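Local coordinates for nucleoside-diphosphate-sugar epimerase (Pseudomonas aeruginosa, PDB 2X4G), which probably binds a nicotinamide dinucleotide and acts as an epimerase or dehydrogenase of the NAD-dependent epimerase/dehydratase family, its exact substrate being unestablished, at residues K15-G20 against D39-H44; H44-Q49 against C60-M65. One frame throughout, in Å; residues are numbered along the deposited sequence.

Interaction 1: residues K15-G20 against D39-H44; sequences KYAVLG and DLVLIH
Ile43 turns CG1 anti to its carbonyl carbon (chi1 -60°), and Leu19 turns CG the same way (chi1 -73°). The two side chains then meet at an oblique angle, and Leu19 CD1 lies 3.7 Å from Ile43 CD1. Leu19 CG also rests against CB and CG2 of Ile43. The far end of Ile43 reaches back along the strand, which places its CD1 4.0 Å from Ala17 CB. Val41 sits beside Ala17 on this same face and sends CG2 on to the aliphatic part of Lys15. CG of Lys15 touches CB of Asp39 at 3.7 Å. The two charged ends are not in contact. Lys15 NZ instead forms a salt bridge with Glu59. On the other face, Val18 CG2 packs on Leu40 CD1 at 4.0 Å, and Val18 CB faces Leu42 CD2.

The backbones run parallel, with four hydrogen bonds between them. Tyr16 and Val18 each use both N and O, while Asp39, Val41 and Ile43 answer from the second strand. Tyr16 N meets Asp39 O at 3.0 Å. The bond from Val41 N to Tyr16 O is 2.9 Å and nearly straight at hydrogen (175°). At the other end, Ile43 N bonds to Val18 O.

Helix 24-35 links the two strands in a beta-alpha-beta unit, and its Ile33 covers Tyr16, Val18 and Leu40. On the Ala17 face, Leu75 and Leu78 pack on Ile43 and Ala17. Strand 80-83 pairs with the other edge of 15-19, and strand 59-62 continues the sheet beyond 39-44.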
# COMPACT_ATOMS: atom_id res chain seq x y z
N LYS A 15 35.19 -27.42 3.58
CA LYS A 15 34.01 -27.12 4.40
C LYS A 15 33.42 -25.78 3.95
O LYS A 15 34.10 -24.75 4.02
CB LYS A 15 34.43 -27.05 5.87
CG LYS A 15 33.46 -27.65 6.88
CD LYS A 15 34.01 -27.50 8.30
CE LYS A 15 33.94 -28.80 9.08
NZ LYS A 15 34.19 -28.62 10.54
N TYR A 16 32.18 -25.79 3.47
CA TYR A 16 31.50 -24.55 3.08
C TYR A 16 30.22 -24.38 3.89
O TYR A 16 29.52 -25.36 4.15
CB TYR A 16 31.16 -24.52 1.59
CG TYR A 16 32.35 -24.55 0.65
CD1 TYR A 16 32.52 -25.59 -0.24
CD2 TYR A 16 33.29 -23.53 0.62
CE1 TYR A 16 33.58 -25.63 -1.11
CE2 TYR A 16 34.36 -23.56 -0.25
CZ TYR A 16 34.49 -24.63 -1.11
OH TYR A 16 35.52 -24.74 -2.00
N ALA A 17 29.93 -23.14 4.27
CA ALA A 17 28.76 -22.81 5.09
C ALA A 17 27.74 -22.04 4.28
O ALA A 17 28.10 -21.39 3.31
CB ALA A 17 29.17 -22.00 6.31
N VAL A 18 26.48 -22.10 4.70
CA VAL A 18 25.39 -21.35 4.09
C VAL A 18 24.54 -20.71 5.17
O VAL A 18 24.09 -21.40 6.08
CB VAL A 18 24.44 -22.29 3.30
CG1 VAL A 18 23.40 -21.48 2.53
CG2 VAL A 18 25.21 -23.19 2.36
N LEU A 19 24.35 -19.39 5.11
CA LEU A 19 23.34 -18.72 5.94
C LEU A 19 22.11 -18.57 5.11
O LEU A 19 22.22 -18.21 3.93
CB LEU A 19 23.79 -17.33 6.38
CG LEU A 19 24.88 -17.38 7.45
CD1 LEU A 19 26.25 -17.59 6.78
CD2 LEU A 19 24.87 -16.16 8.34
N GLY A 20 20.95 -18.80 5.71
CA GLY A 20 19.67 -18.69 5.01
C GLY A 20 19.37 -19.94 4.21
O GLY A 20 18.71 -19.86 3.18
N ASP A 39 32.06 -30.86 2.88
CA ASP A 39 31.43 -30.85 4.18
C ASP A 39 30.57 -29.61 4.25
O ASP A 39 31.03 -28.51 3.95
CB ASP A 39 32.48 -30.85 5.29
CG ASP A 39 33.10 -32.23 5.52
OD1 ASP A 39 34.22 -32.26 6.07
OD2 ASP A 39 32.47 -33.28 5.17
N LEU A 40 29.31 -29.79 4.65
CA LEU A 40 28.35 -28.70 4.64
C LEU A 40 28.13 -28.21 6.05
O LEU A 40 27.84 -29.00 6.96
CB LEU A 40 27.04 -29.21 4.09
CG LEU A 40 25.83 -28.30 4.17
CD1 LEU A 40 26.10 -26.97 3.45
CD2 LEU A 40 24.63 -29.08 3.57
N VAL A 41 28.26 -26.90 6.22
CA VAL A 41 27.87 -26.26 7.47
C VAL A 41 26.67 -25.35 7.18
O VAL A 41 26.64 -24.65 6.17
CB VAL A 41 29.03 -25.47 8.10
CG1 VAL A 41 28.56 -24.66 9.30
CG2 VAL A 41 30.18 -26.42 8.49
N LEU A 42 25.68 -25.38 8.07
CA LEU A 42 24.51 -24.52 7.98
C LEU A 42 24.47 -23.60 9.20
O LEU A 42 24.33 -24.07 10.34
CB LEU A 42 23.22 -25.34 7.95
CG LEU A 42 23.10 -26.38 6.85
CD1 LEU A 42 21.75 -27.07 6.91
CD2 LEU A 42 23.35 -25.72 5.50
N ILE A 43 24.63 -22.30 8.97
CA ILE A 43 24.53 -21.32 10.03
C ILE A 43 23.09 -20.82 10.04
O ILE A 43 22.65 -20.23 9.07
CB ILE A 43 25.52 -20.16 9.82
CG1 ILE A 43 26.97 -20.68 9.80
CG2 ILE A 43 25.38 -19.12 10.94
CD1 ILE A 43 27.97 -19.66 9.30
N HIS A 44 22.36 -21.07 11.13
CA HIS A 44 20.95 -20.72 11.22
C HIS A 44 20.57 -20.01 12.49
O HIS A 44 21.23 -20.15 13.53
CB HIS A 44 20.11 -21.97 11.15
CG HIS A 44 20.29 -22.89 12.31
ND1 HIS A 44 19.47 -22.87 13.42
CD2 HIS A 44 21.18 -23.89 12.52
CE1 HIS A 44 19.86 -23.80 14.28
NE2 HIS A 44 20.89 -24.44 13.75

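Interaction 2: residues H44-Q49 against C60-M65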
# COMPACT_ATOMS: atom_id res chain seq x y z
N HIS A 44 22.36 -21.07 11.13
CA HIS A 44 20.95 -20.72 11.22
C HIS A 44 20.57 -20.01 12.49
O HIS A 44 21.23 -20.15 13.53
CB HIS A 44 20.11 -21.97 11.15
CG HIS A 44 20.29 -22.89 12.31
ND1 HIS A 44 19.47 -22.87 13.42
CD2 HIS A 44 21.18 -23.89 12.52
CE1 HIS A 44 19.86 -23.80 14.28
NE2 HIS A 44 20.89 -24.44 13.75
N ARG A 45 19.47 -19.27 12.44
CA ARG A 45 18.99 -18.64 13.66
C ARG A 45 18.22 -19.67 14.49
O ARG A 45 17.73 -20.67 13.96
CB ARG A 45 18.23 -17.36 13.35
CG ARG A 45 16.94 -17.49 12.65
CD ARG A 45 16.48 -16.09 12.18
NE ARG A 45 17.09 -15.74 10.89
CZ ARG A 45 16.93 -14.57 10.26
NH1 ARG A 45 16.19 -13.60 10.79
NH2 ARG A 45 17.53 -14.37 9.07
N PRO A 46 18.16 -19.48 15.81
CA PRO A 46 17.61 -20.54 16.63
C PRO A 46 16.14 -20.84 16.34
O PRO A 46 15.71 -21.98 16.47
CB PRO A 46 17.79 -20.00 18.06
CG PRO A 46 17.95 -18.56 17.90
CD PRO A 46 18.62 -18.34 16.61
N SER A 47 15.40 -19.83 15.93
CA SER A 47 13.99 -20.01 15.55
C SER A 47 13.78 -20.80 14.26
O SER A 47 12.67 -21.25 14.00
CB SER A 47 13.30 -18.66 15.38
OG SER A 47 13.52 -18.15 14.07
N SER A 48 14.80 -20.91 13.42
CA SER A 48 14.58 -21.42 12.07
C SER A 48 14.49 -22.93 12.07
O SER A 48 15.10 -23.59 12.91
CB SER A 48 15.71 -21.02 11.14
OG SER A 48 16.80 -21.88 11.39
N GLN A 49 13.78 -23.48 11.09
CA GLN A 49 13.54 -24.90 11.06
C GLN A 49 14.45 -25.64 10.10
O GLN A 49 14.07 -26.13 9.04
CB GLN A 49 12.08 -25.18 10.78
CG GLN A 49 11.69 -26.38 11.57
CD GLN A 49 10.22 -26.54 11.69
OE1 GLN A 49 9.48 -25.55 11.88
NE2 GLN A 49 9.77 -27.79 11.58
N CYS A 60 25.41 -28.17 11.97
CA CYS A 60 24.60 -26.97 12.22
C CYS A 60 25.21 -26.16 13.30
O CYS A 60 25.58 -26.69 14.35
CB CYS A 60 23.20 -27.35 12.64
SG CYS A 60 22.33 -28.15 11.33
N ARG A 61 25.28 -24.86 13.06
CA ARG A 61 25.81 -23.91 14.03
C ARG A 61 24.79 -22.82 14.25
O ARG A 61 24.31 -22.23 13.30
CB ARG A 61 27.12 -23.35 13.49
CG ARG A 61 28.13 -24.44 13.15
CD ARG A 61 29.41 -23.88 12.58
NE ARG A 61 30.44 -24.92 12.51
CZ ARG A 61 31.68 -24.72 12.08
NH1 ARG A 61 32.53 -25.73 12.06
NH2 ARG A 61 32.06 -23.51 11.66
N VAL A 62 24.43 -22.59 15.52
CA VAL A 62 23.38 -21.62 15.84
C VAL A 62 23.98 -20.22 15.94
O VAL A 62 25.05 -20.04 16.50
CB VAL A 62 22.63 -21.96 17.14
CG1 VAL A 62 21.44 -21.03 17.31
CG2 VAL A 62 22.15 -23.38 17.11
N ALA A 63 23.30 -19.24 15.37
CA ALA A 63 23.75 -17.87 15.46
C ALA A 63 22.63 -16.93 15.08
O ALA A 63 22.08 -17.02 13.99
CB ALA A 63 24.94 -17.65 14.54
N GLU A 64 22.26 -16.04 16.00
CA GLU A 64 21.39 -14.92 15.64
C GLU A 64 22.24 -13.91 14.86
O GLU A 64 23.41 -13.71 15.15
CB GLU A 64 20.76 -14.27 16.89
CG GLU A 64 19.66 -15.12 17.54
CD GLU A 64 19.50 -14.88 19.04
OE1 GLU A 64 19.82 -15.81 19.84
OE2 GLU A 64 19.08 -13.77 19.44
N MET A 65 21.65 -13.29 13.86
CA MET A 65 22.42 -12.51 12.91
C MET A 65 22.83 -11.13 13.40
O MET A 65 23.35 -10.34 12.61
CB MET A 65 21.63 -12.36 11.63
CG MET A 65 21.32 -13.70 10.98
SD MET A 65 21.60 -13.57 9.21
CE MET A 65 20.32 -12.38 8.70
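Arg45 O accepts three hydrogen bonds, from His44 ND1, Ser48 OG and Ser48 N. The imidazole bond is 2.9 Å long and lies near the ring plane of His44, but ND1 stands well above the carbonyl plane of Arg45. Ser48 OG comes in the carbonyl plane at 3.0 Å. Ser48 N closes the type I turn from Arg45 to Ser48. The ND1 bond limits rotation of the imidazole and ties it to the turn.

His44 CG sits between the backbone N and the carbonyl carbon (chi1 65°), which swings the ring toward strand 59-62. Val62 CA lies over one face of the ring, off its centre. Val62 CG2 is 3.7 Å from His44 CE1, and Cys60 CB meets the ring at its edge. The backbones pair in parallel. His44 N bonds to Arg61 O at 3.1 Å, and Ala63 N bonds to His44 O at 2.9 Å. Both polar backbone atoms of His44 are therefore bonded to segment 60-65.

Past His44 the contact passes to side chains. The ring of Pro46 crosses Glu64 at about a right angle, with Pro46 CD 3.5 Å from Glu64 CG. It also sets CB against Val62 CG1 at 3.9 Å. Met65 CG lies over one face of the Arg45 guanidinium, near its border. Met65 CE comes to Arg45 NH2 at 3.4 Å.

Arg61 points away from this loop, and its guanidinium reaches Glu59 and the carbonyl oxygens of Ala74 and Arg76. Such parallel pairing, followed by loops at the C-terminal strand ends, belongs to the Rossmann fold of this family. In relatives that rim of the sheet receives the dinucleotide.

In the fold
From the N terminus, strand 15-19 leads into helix 24-35, and interaction 1 closes that crossover when strand 39-44 returns beside it. The chain then leaves the sheet through the loop starting at His44. Interaction 2 closes this second, shorter excursion, which contains no helix, when strand 59-62 arrives. The two contacts are in series, neither nested nor crossed, and share His44. The centres of interactions 1 and 2 are about 11 Å apart. Between them, Leu42 O and Arg61 N are probably hydrogen-bonded, while Ile43 packs on Ala63. Strand 39-44 thus joins 15-19 to 59-62 in one parallel part of the Rossmann-type sheet.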